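Glyoxalase/bleomycin resistance protein/dioxygenase (Alicyclobacillus acidocaldarius subsp. acidocaldarius, PDB 3RRI) probably acts as a metal-dependent dioxygenase or related enzyme of the vicinal oxygen chelate superfamily, although its substrate and reaction are not established. Local coordinates at residues P16-Y24 with R37-L45; G92-S100 with E111-L122. One frame throughout, in Å; residues are numbered along the deposited sequence.

Contact 1 of 2, residues P16-Y24 with R37-L45; sequences PARDLDEAY and RRYPDRITL. With ACT (acetate ion), chain C.
At one edge of the Arg38 guanidinium sits Asp21 OD1, while Leu20 CB and Tyr24 CB approach the group obliquely. The planes of carboxylate and guanidinium stand 75° apart, and Arg38 NH2 donates to Asp21 OD1 over 2.9 Å, on its anti side but tilted out of both planes: a salt bridge through one nitrogen, on the outward side of a helix packed on a beta hairpin. This is the start of a βαβββ module, the repeat from which vicinal oxygen chelate folds are built; helix 20-24 runs nearly parallel to strand 42-45, with 9.0 Å between their axes. A bend at chi3 (79°) swings the Arg38 head toward the helix. At the Arg37 guanidinium edge, both terminal nitrogens meet acetate OXT, the NH1 bond being 2.9 Å long; NH1 also donates to Tyr39 OH, in plane, and Thr44 OG1 lies above one face, displaced toward its rim. The acetate, probably from the crystallisation liquor, also bonds Tyr128 of the second subunit. Apolar packing joins helix and hairpin where Ile43 CD1 lies 4.2 Å from Ala23 CB. Leu20 CD1 rests against the backbone of the type I turn Tyr39 to Arg42, 3.5 Å from Pro40 O.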
loop_
_atom_site.group_PDB
_atom_site.type_symbol
_atom_site.label_atom_id
_atom_site.label_comp_id
_atom_site.label_asym_id
_atom_site.label_seq_id
_atom_site.Cartn_x
_atom_site.Cartn_y
_atom_site.Cartn_z
ATOM N N PRO A 16 10.891 -3.613 32.376
ATOM C CA PRO A 16 11.494 -4.613 33.222
ATOM C C PRO A 16 10.724 -5.950 33.280
ATOM O O PRO A 16 9.481 -5.961 33.234
ATOM C CB PRO A 16 11.481 -3.948 34.595
ATOM C CG PRO A 16 10.371 -3.027 34.558
ATOM C CD PRO A 16 10.191 -2.578 33.132
ATOM N N ALA A 17 11.465 -7.044 33.377
ATOM C CA ALA A 17 10.928 -8.379 33.639
ATOM C C ALA A 17 11.709 -8.951 34.795
ATOM O O ALA A 17 12.924 -9.030 34.729
ATOM C CB ALA A 17 11.078 -9.276 32.435
ATOM N N ARG A 18 11.030 -9.384 35.843
ATOM C CA ARG A 18 11.720 -10.004 36.981
ATOM C C ARG A 18 12.295 -11.387 36.654
ATOM O O ARG A 18 13.211 -11.869 37.333
ATOM C CB ARG A 18 10.769 -10.075 38.169
ATOM C CG ARG A 18 9.652 -11.039 37.995
ATOM C CD ARG A 18 8.612 -10.804 39.055
ATOM N NE ARG A 18 7.612 -11.864 38.987
ATOM C CZ ARG A 18 6.565 -11.945 39.802
ATOM N NH1 ARG A 18 6.383 -11.029 40.740
ATOM N NH2 ARG A 18 5.713 -12.969 39.681
ATOM N N ASP A 19 11.767 -12.027 35.616
ATOM C CA ASP A 19 12.153 -13.374 35.231
ATOM C C ASP A 19 11.837 -13.554 33.757
ATOM O O ASP A 19 10.685 -13.391 33.349
ATOM C CB ASP A 19 11.376 -14.403 36.090
ATOM C CG ASP A 19 11.712 -15.843 35.724
ATOM O OD1 ASP A 19 11.334 -16.320 34.633
ATOM O OD2 ASP A 19 12.387 -16.518 36.548
ATOM N N LEU A 20 12.835 -13.901 32.955
ATOM C CA LEU A 20 12.637 -13.926 31.515
ATOM C C LEU A 20 11.739 -15.069 31.028
ATOM O O LEU A 20 10.980 -14.888 30.086
ATOM C CB LEU A 20 13.970 -13.967 30.776
ATOM C CG LEU A 20 14.886 -12.747 30.943
ATOM C CD1 LEU A 20 16.202 -12.976 30.149
ATOM C CD2 LEU A 20 14.225 -11.450 30.536
ATOM N N ASP A 21 11.853 -16.256 31.629
ATOM C CA ASP A 21 10.974 -17.365 31.276
ATOM C C ASP A 21 9.523 -17.041 31.572
ATOM O O ASP A 21 8.635 -17.390 30.775
ATOM C CB ASP A 21 11.372 -18.674 31.977
ATOM C CG ASP A 21 12.596 -19.332 31.345
ATOM O OD1 ASP A 21 12.936 -19.002 30.187
ATOM O OD2 ASP A 21 13.196 -20.199 32.011
ATOM N N GLU A 22 9.292 -16.383 32.692
ATOM C CA GLU A 22 7.943 -15.987 33.095
ATOM C C GLU A 22 7.376 -14.945 32.116
ATOM O O GLU A 22 6.193 -14.944 31.797
ATOM C CB GLU A 22 8.008 -15.419 34.506
ATOM C CG GLU A 22 6.693 -14.985 35.119
ATOM C CD GLU A 22 6.886 -14.338 36.466
ATOM O OE1 GLU A 22 7.805 -13.488 36.592
ATOM O OE2 GLU A 22 6.107 -14.645 37.406
ATOM N N ALA A 23 8.238 -14.049 31.636
ATOM C CA ALA A 23 7.847 -13.050 30.651
ATOM C C ALA A 23 7.499 -13.687 29.293
ATOM O O ALA A 23 6.534 -13.273 28.621
ATOM C CB ALA A 23 8.989 -12.057 30.465
ATOM N N TYR A 24 8.310 -14.656 28.868
ATOM C CA TYR A 24 7.996 -15.495 27.713
ATOM C C TYR A 24 6.611 -16.143 27.819
ATOM O O TYR A 24 5.831 -16.073 26.876
ATOM C CB TYR A 24 9.076 -16.572 27.498
ATOM C CG TYR A 24 8.716 -17.570 26.427
ATOM C CD1 TYR A 24 9.066 -17.365 25.105
ATOM C CD2 TYR A 24 7.990 -18.724 26.729
ATOM C CE1 TYR A 24 8.727 -18.267 24.124
ATOM C CE2 TYR A 24 7.654 -19.649 25.753
ATOM C CZ TYR A 24 8.025 -19.425 24.443
ATOM O OH TYR A 24 7.658 -20.355 23.487
ATOM N N ARG A 37 14.356 -12.601 19.610
ATOM C CA ARG A 37 15.714 -12.890 20.085
ATOM C C ARG A 37 15.817 -13.047 21.605
ATOM O O ARG A 37 15.085 -12.418 22.364
ATOM C CB ARG A 37 16.681 -11.820 19.552
ATOM C CG ARG A 37 16.861 -11.901 18.082
ATOM C CD ARG A 37 17.721 -10.748 17.547
ATOM N NE ARG A 37 17.024 -9.452 17.483
ATOM C CZ ARG A 37 17.417 -8.333 18.087
ATOM N NH1 ARG A 37 18.501 -8.299 18.875
ATOM N NH2 ARG A 37 16.758 -7.213 17.885
ATOM N N ARG A 38 16.716 -13.928 22.048
ATOM C CA ARG A 38 16.946 -14.147 23.481
ATOM C C ARG A 38 18.399 -13.988 23.854
ATOM O O ARG A 38 19.277 -14.454 23.136
ATOM C CB ARG A 38 16.564 -15.557 23.893
ATOM C CG ARG A 38 15.093 -15.855 23.948
ATOM C CD ARG A 38 14.848 -17.158 24.754
ATOM N NE ARG A 38 14.910 -16.944 26.208
ATOM C CZ ARG A 38 14.005 -17.366 27.103
ATOM N NH1 ARG A 38 12.921 -18.063 26.743
ATOM N NH2 ARG A 38 14.188 -17.092 28.384
ATOM N N TYR A 39 18.632 -13.319 24.974
ATOM C CA TYR A 39 19.958 -13.169 25.556
ATOM C C TYR A 39 19.844 -13.406 27.060
ATOM O O TYR A 39 18.739 -13.444 27.619
ATOM C CB TYR A 39 20.506 -11.776 25.286
ATOM C CG TYR A 39 20.433 -11.386 23.828
ATOM C CD1 TYR A 39 21.486 -11.670 22.949
ATOM C CD2 TYR A 39 19.293 -10.767 23.317
ATOM C CE1 TYR A 39 21.413 -11.341 21.594
ATOM C CE2 TYR A 39 19.210 -10.420 21.968
ATOM C CZ TYR A 39 20.277 -10.697 21.119
ATOM O OH TYR A 39 20.191 -10.378 19.805
ATOM N N PRO A 40 20.974 -13.571 27.744
ATOM C CA PRO A 40 20.896 -13.802 29.185
ATOM C C PRO A 40 20.161 -12.703 29.955
ATOM O O PRO A 40 19.569 -12.967 31.015
ATOM C CB PRO A 40 22.379 -13.861 29.596
ATOM C CG PRO A 40 23.040 -14.397 28.426
ATOM C CD PRO A 40 22.346 -13.762 27.240
ATOM N N ASP A 41 20.208 -11.480 29.442
ATOM C CA ASP A 41 19.665 -10.322 30.154
ATOM C C ASP A 41 18.374 -9.737 29.548
ATOM O O ASP A 41 17.833 -8.772 30.083
ATOM C CB ASP A 41 20.737 -9.223 30.301
ATOM C CG ASP A 41 21.115 -8.558 28.979
ATOM O OD1 ASP A 41 20.649 -8.983 27.903
ATOM O OD2 ASP A 41 21.881 -7.563 29.016
ATOM N N ARG A 42 17.891 -10.320 28.450
ATOM C CA ARG A 42 16.676 -9.797 27.818
ATOM C C ARG A 42 16.075 -10.744 26.808
ATOM O O ARG A 42 16.753 -11.594 26.276
ATOM C CB ARG A 42 16.972 -8.458 27.119
ATOM C CG ARG A 42 17.799 -8.599 25.826
ATOM C CD ARG A 42 18.398 -7.304 25.329
ATOM N NE ARG A 42 19.541 -6.893 26.137
ATOM C CZ ARG A 42 20.144 -5.716 26.056
ATOM N NH1 ARG A 42 19.722 -4.785 25.207
ATOM N NH2 ARG A 42 21.152 -5.459 26.870
ATOM N N ILE A 43 14.767 -10.596 26.560
ATOM C CA ILE A 43 14.122 -11.229 25.396
ATOM C C ILE A 43 13.445 -10.153 24.570
ATOM O O ILE A 43 12.959 -9.152 25.107
ATOM C CB ILE A 43 13.092 -12.333 25.760
ATOM C CG1 ILE A 43 11.906 -11.752 26.541
ATOM C CG2 ILE A 43 13.765 -13.467 26.533
ATOM C CD1 ILE A 43 10.774 -12.756 26.689
ATOM N N THR A 44 13.452 -10.353 23.252
ATOM C CA THR A 44 12.828 -9.422 22.320
ATOM C C THR A 44 11.660 -10.058 21.601
ATOM O O THR A 44 11.671 -11.249 21.284
ATOM C CB THR A 44 13.840 -8.873 21.282
ATOM O OG1 THR A 44 14.104 -9.846 20.261
ATOM C CG2 THR A 44 15.114 -8.461 22.010
ATOM N N LEU A 45 10.633 -9.246 21.371
ATOM C CA LEU A 45 9.335 -9.767 20.970
ATOM C C LEU A 45 8.779 -8.941 19.840
ATOM O O LEU A 45 8.946 -7.725 19.811
ATOM C CB LEU A 45 8.386 -9.677 22.134
ATOM C CG LEU A 45 8.739 -10.433 23.393
ATOM C CD1 LEU A 45 7.860 -9.913 24.554
ATOM C CD2 LEU A 45 8.557 -11.903 23.201
HETATM C C ACT C . 18.062 -5.373 20.700
HETATM O O ACT C . 17.295 -4.434 20.997
HETATM O OXT ACT C . 18.431 -5.451 19.494
HETATM C CH3 ACT C . 18.484 -6.366 21.751
#

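Contact 2 of 2, residues G92-S100 with E111-L122; sequences GIPFYHDLS and ETFFLIDPSNNL
Phe95 and Leu115 form a non-hydrogen-bonded pair in an antiparallel sheet edge interrupted by two beta bulges, part of a curved sheet as in vicinal oxygen chelate folds. From Phe95 CB, 3.7 Å from Phe114 O, the ring runs beside the Leu115 side chain in the same direction. Phe95 CG, CD1 and CE1 all meet Leu115 CD2, which lies over the ring centre 3.6 Å from the centroid and only 5° off the normal, a CH-pi contact over the face. Phe95 CD2 also lies near Phe114 O, Phe95 CE2 reaches Phe113 CD1 at 3.6 Å, and Phe95 CZ at the tip again touches the Leu115 methyl. The two phenylalanine rings are oblique, their planes 43° apart. Lys89 of helix 78-90 adds a cation-pi contact to Phe95. At the classic bulge, Tyr96 N and His97 N both donate to Phe114 O from the same face of its carbonyl plane, the His97 bond being the straighter. With CG anti to the backbone N (chi1 -180°), the Tyr96 ring turns one face to Leu122, whose CD2 lies over it, offset toward the rim and 3.4 Å from Tyr96 CG.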
loop_
_atom_site.group_PDB
_atom_site.type_symbol
_atom_site.label_atom_id
_atom_site.label_comp_id
_atom_site.label_asym_id
_atom_site.label_seq_id
_atom_site.Cartn_x
_atom_site.Cartn_y
_atom_site.Cartn_z
ATOM N N GLY A 92 -7.117 -16.747 30.185
ATOM C CA GLY A 92 -6.919 -16.477 31.591
ATOM C C GLY A 92 -5.817 -15.463 31.892
ATOM O O GLY A 92 -5.135 -15.557 32.910
ATOM N N ILE A 93 -5.659 -14.469 31.018
ATOM C CA ILE A 93 -4.615 -13.459 31.221
ATOM C C ILE A 93 -5.114 -12.449 32.232
ATOM O O ILE A 93 -6.250 -11.994 32.126
ATOM C CB ILE A 93 -4.213 -12.715 29.921
ATOM C CG1 ILE A 93 -3.841 -13.722 28.840
ATOM C CG2 ILE A 93 -3.051 -11.730 30.236
ATOM C CD1 ILE A 93 -3.282 -13.087 27.532
ATOM N N PRO A 94 -4.290 -12.100 33.234
ATOM C CA PRO A 94 -4.871 -11.236 34.252
ATOM C C PRO A 94 -5.211 -9.864 33.721
ATOM O O PRO A 94 -4.385 -9.259 33.045
ATOM C CB PRO A 94 -3.765 -11.124 35.323
ATOM C CG PRO A 94 -2.876 -12.235 35.075
ATOM C CD PRO A 94 -3.003 -12.679 33.653
ATOM N N PHE A 95 -6.398 -9.377 34.051
ATOM C CA PHE A 95 -6.789 -7.991 33.836
ATOM C C PHE A 95 -6.489 -7.123 35.065
ATOM O O PHE A 95 -6.741 -7.523 36.212
ATOM C CB PHE A 95 -8.284 -7.894 33.533
ATOM C CG PHE A 95 -8.653 -8.344 32.153
ATOM C CD1 PHE A 95 -8.603 -9.682 31.810
ATOM C CD2 PHE A 95 -9.047 -7.439 31.178
ATOM C CE1 PHE A 95 -8.952 -10.109 30.505
ATOM C CE2 PHE A 95 -9.377 -7.863 29.899
ATOM C CZ PHE A 95 -9.306 -9.201 29.561
ATOM N N TYR A 96 -5.924 -5.943 34.831
ATOM C CA TYR A 96 -5.870 -4.877 35.806
ATOM C C TYR A 96 -7.183 -4.111 35.828
ATOM O O TYR A 96 -7.665 -3.690 36.896
ATOM C CB TYR A 96 -4.694 -3.927 35.488
ATOM C CG TYR A 96 -4.569 -2.803 36.464
ATOM C CD1 TYR A 96 -4.068 -3.032 37.748
ATOM C CD2 TYR A 96 -4.972 -1.512 36.130
ATOM C CE1 TYR A 96 -3.970 -1.990 38.667
ATOM C CE2 TYR A 96 -4.875 -0.472 37.032
ATOM C CZ TYR A 96 -4.379 -0.720 38.297
ATOM O OH TYR A 96 -4.284 0.323 39.188
ATOM N N HIS A 97 -7.735 -3.881 34.646
ATOM C CA HIS A 97 -9.031 -3.215 34.491
ATOM C C HIS A 97 -9.803 -3.872 33.358
ATOM O O HIS A 97 -9.312 -3.983 32.241
ATOM C CB HIS A 97 -8.845 -1.711 34.240
ATOM C CG HIS A 97 -10.034 -0.879 34.618
ATOM N ND1 HIS A 97 -11.243 -0.969 33.956
ATOM C CD2 HIS A 97 -10.203 0.052 35.587
ATOM C CE1 HIS A 97 -12.104 -0.123 34.501
ATOM N NE2 HIS A 97 -11.502 0.500 35.498
ATOM N N ASP A 98 -11.028 -4.341 33.633
ATOM C CA ASP A 98 -11.804 -5.004 32.610
ATOM C C ASP A 98 -12.347 -3.970 31.610
ATOM O O ASP A 98 -12.186 -2.762 31.791
ATOM C CB ASP A 98 -12.973 -5.816 33.256
ATOM C CG ASP A 98 -13.367 -7.064 32.440
ATOM O OD1 ASP A 98 -13.203 -7.095 31.190
ATOM O OD2 ASP A 98 -13.853 -8.054 33.050
ATOM N N LEU A 99 -12.988 -4.466 30.568
ATOM C CA LEU A 99 -13.538 -3.665 29.495
ATOM C C LEU A 99 -14.343 -2.503 30.043
ATOM O O LEU A 99 -15.260 -2.692 30.882
ATOM C CB LEU A 99 -14.427 -4.526 28.579
ATOM C CG LEU A 99 -14.807 -4.038 27.195
ATOM C CD1 LEU A 99 -13.555 -3.738 26.348
ATOM C CD2 LEU A 99 -15.655 -5.112 26.519
ATOM N N SER A 100 -14.007 -1.307 29.552
ATOM C CA SER A 100 -14.575 -0.053 30.014
ATOM C C SER A 100 -14.526 1.019 28.923
ATOM O O SER A 100 -13.985 0.784 27.849
ATOM C CB SER A 100 -13.805 0.419 31.250
ATOM O OG SER A 100 -14.463 1.484 31.906
ATOM N N GLU A 111 -13.145 2.544 23.833
ATOM C CA GLU A 111 -13.185 1.341 24.653
ATOM C C GLU A 111 -11.778 1.014 25.059
ATOM O O GLU A 111 -10.845 1.214 24.268
ATOM C CB GLU A 111 -13.798 0.165 23.901
ATOM C CG GLU A 111 -15.251 0.357 23.432
ATOM C CD GLU A 111 -16.086 -0.934 23.360
ATOM O OE1 GLU A 111 -17.235 -0.854 22.892
ATOM O OE2 GLU A 111 -15.635 -2.015 23.769
ATOM N N THR A 112 -11.609 0.466 26.262
ATOM C CA THR A 112 -10.289 0.198 26.807
ATOM C C THR A 112 -10.347 -1.039 27.710
ATOM O O THR A 112 -11.377 -1.290 28.358
ATOM C CB THR A 112 -9.832 1.401 27.646
ATOM O OG1 THR A 112 -8.558 1.152 28.218
ATOM C CG2 THR A 112 -10.802 1.622 28.781
ATOM N N PHE A 113 -9.287 -1.835 27.739
ATOM C CA PHE A 113 -9.059 -2.778 28.835
ATOM C C PHE A 113 -7.569 -2.804 29.141
ATOM O O PHE A 113 -6.765 -2.466 28.265
ATOM C CB PHE A 113 -9.601 -4.185 28.557
ATOM C CG PHE A 113 -9.022 -4.857 27.340
ATOM C CD1 PHE A 113 -7.944 -5.726 27.441
ATOM C CD2 PHE A 113 -9.589 -4.670 26.086
ATOM C CE1 PHE A 113 -7.473 -6.392 26.335
ATOM C CE2 PHE A 113 -9.071 -5.313 24.975
ATOM C CZ PHE A 113 -8.020 -6.166 25.115
ATOM N N PHE A 114 -7.223 -3.101 30.384
ATOM C CA PHE A 114 -5.830 -3.193 30.812
ATOM C C PHE A 114 -5.509 -4.610 31.250
ATOM O O PHE A 114 -6.219 -5.177 32.099
ATOM C CB PHE A 114 -5.571 -2.312 32.017
ATOM C CG PHE A 114 -5.486 -0.842 31.739
ATOM C CD1 PHE A 114 -4.259 -0.194 31.832
ATOM C CD2 PHE A 114 -6.598 -0.094 31.456
ATOM C CE1 PHE A 114 -4.156 1.181 31.627
ATOM C CE2 PHE A 114 -6.497 1.279 31.216
ATOM C CZ PHE A 114 -5.266 1.916 31.316
ATOM N N LEU A 115 -4.439 -5.173 30.714
ATOM C CA LEU A 115 -3.840 -6.409 31.192
ATOM C C LEU A 115 -2.653 -6.055 32.089
ATOM O O LEU A 115 -2.214 -4.898 32.115
ATOM C CB LEU A 115 -3.366 -7.280 30.036
ATOM C CG LEU A 115 -4.373 -7.573 28.938
ATOM C CD1 LEU A 115 -3.787 -8.440 27.902
ATOM C CD2 LEU A 115 -5.657 -8.232 29.558
ATOM N N ILE A 116 -2.173 -7.030 32.859
ATOM C CA ILE A 116 -1.032 -6.799 33.761
ATOM C C ILE A 116 -0.094 -7.963 33.659
ATOM O O ILE A 116 -0.494 -9.126 33.744
ATOM C CB ILE A 116 -1.505 -6.493 35.224
ATOM C CG1 ILE A 116 -0.325 -6.154 36.152
ATOM C CG2 ILE A 116 -2.388 -7.648 35.778
ATOM C CD1 ILE A 116 -0.724 -5.637 37.532
ATOM N N ASP A 117 1.175 -7.666 33.356
ATOM C CA ASP A 117 2.180 -8.699 33.218
ATOM C C ASP A 117 2.759 -9.114 34.603
ATOM O O ASP A 117 2.419 -8.506 35.623
ATOM C CB ASP A 117 3.228 -8.345 32.122
ATOM C CG ASP A 117 4.412 -7.536 32.598
ATOM O OD1 ASP A 117 4.524 -7.249 33.791
ATOM O OD2 ASP A 117 5.284 -7.217 31.709
ATOM N N PRO A 118 3.575 -10.175 34.636
ATOM C CA PRO A 118 3.990 -10.701 35.953
ATOM C C PRO A 118 4.882 -9.755 36.762
ATOM O O PRO A 118 5.062 -9.962 37.960
ATOM C CB PRO A 118 4.716 -12.001 35.600
ATOM C CG PRO A 118 4.186 -12.384 34.268
ATOM C CD PRO A 118 3.934 -11.099 33.555
ATOM N N SER A 119 5.441 -8.736 36.101
ATOM C CA SER A 119 6.235 -7.749 36.774
ATOM C C SER A 119 5.489 -6.423 36.921
ATOM O O SER A 119 6.092 -5.374 37.118
ATOM C CB SER A 119 7.559 -7.572 36.025
ATOM O OG SER A 119 8.202 -8.790 35.851
ATOM N N ASN A 120 4.147 -6.490 36.850
ATOM C CA ASN A 120 3.252 -5.354 37.087
ATOM C C ASN A 120 3.332 -4.225 36.066
ATOM O O ASN A 120 2.881 -3.132 36.324
ATOM C CB ASN A 120 3.400 -4.783 38.510
ATOM C CG ASN A 120 2.955 -5.765 39.582
ATOM O OD1 ASN A 120 2.106 -6.647 39.343
ATOM N ND2 ASN A 120 3.531 -5.617 40.775
ATOM N N ASN A 121 3.868 -4.525 34.881
ATOM C CA ASN A 121 3.693 -3.627 33.746
ATOM C C ASN A 121 2.260 -3.649 33.253
ATOM O O ASN A 121 1.661 -4.742 33.139
ATOM C CB ASN A 121 4.612 -4.023 32.594
ATOM C CG ASN A 121 6.069 -3.828 32.946
ATOM O OD1 ASN A 121 6.512 -2.700 33.122
ATOM N ND2 ASN A 121 6.778 -4.916 33.093
ATOM N N LEU A 122 1.718 -2.474 32.979
ATOM C CA LEU A 122 0.324 -2.336 32.543
ATOM C C LEU A 122 0.238 -2.185 31.012
ATOM O O LEU A 122 0.858 -1.274 30.438
ATOM C CB LEU A 122 -0.350 -1.161 33.218
ATOM C CG LEU A 122 -0.577 -1.240 34.745
ATOM C CD1 LEU A 122 -1.224 0.039 35.225
ATOM C CD2 LEU A 122 -1.402 -2.487 35.186
HETATM O O HOH W 1 -10.417 -0.434 31.136
#

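In the fold
The two contacts, centred about 20 Å apart, follow one another along the chain and belong to different sheets: contact 1 packs a helix on a hairpin of the sheet containing 34-39 and 42-47, and contact 2 pairs strands of the other. They nevertheless meet where the strand 10-17 gives way to helix 20-30. Pro16 O probably accepts from Asn121 ND2, and Ser119 OG lies 2.9 Å from Arg18 N, a probable hydrogen bond, while Glu22 packs on Pro118, so residues 118-121 touch both elements. In contact 1, Arg37 forms a salt bridge with the C-terminal Tyr135, and Tyr39 a hydrogen bond with Glu108, both of the second subunit; the nearby acetate gives no evidence of an active site.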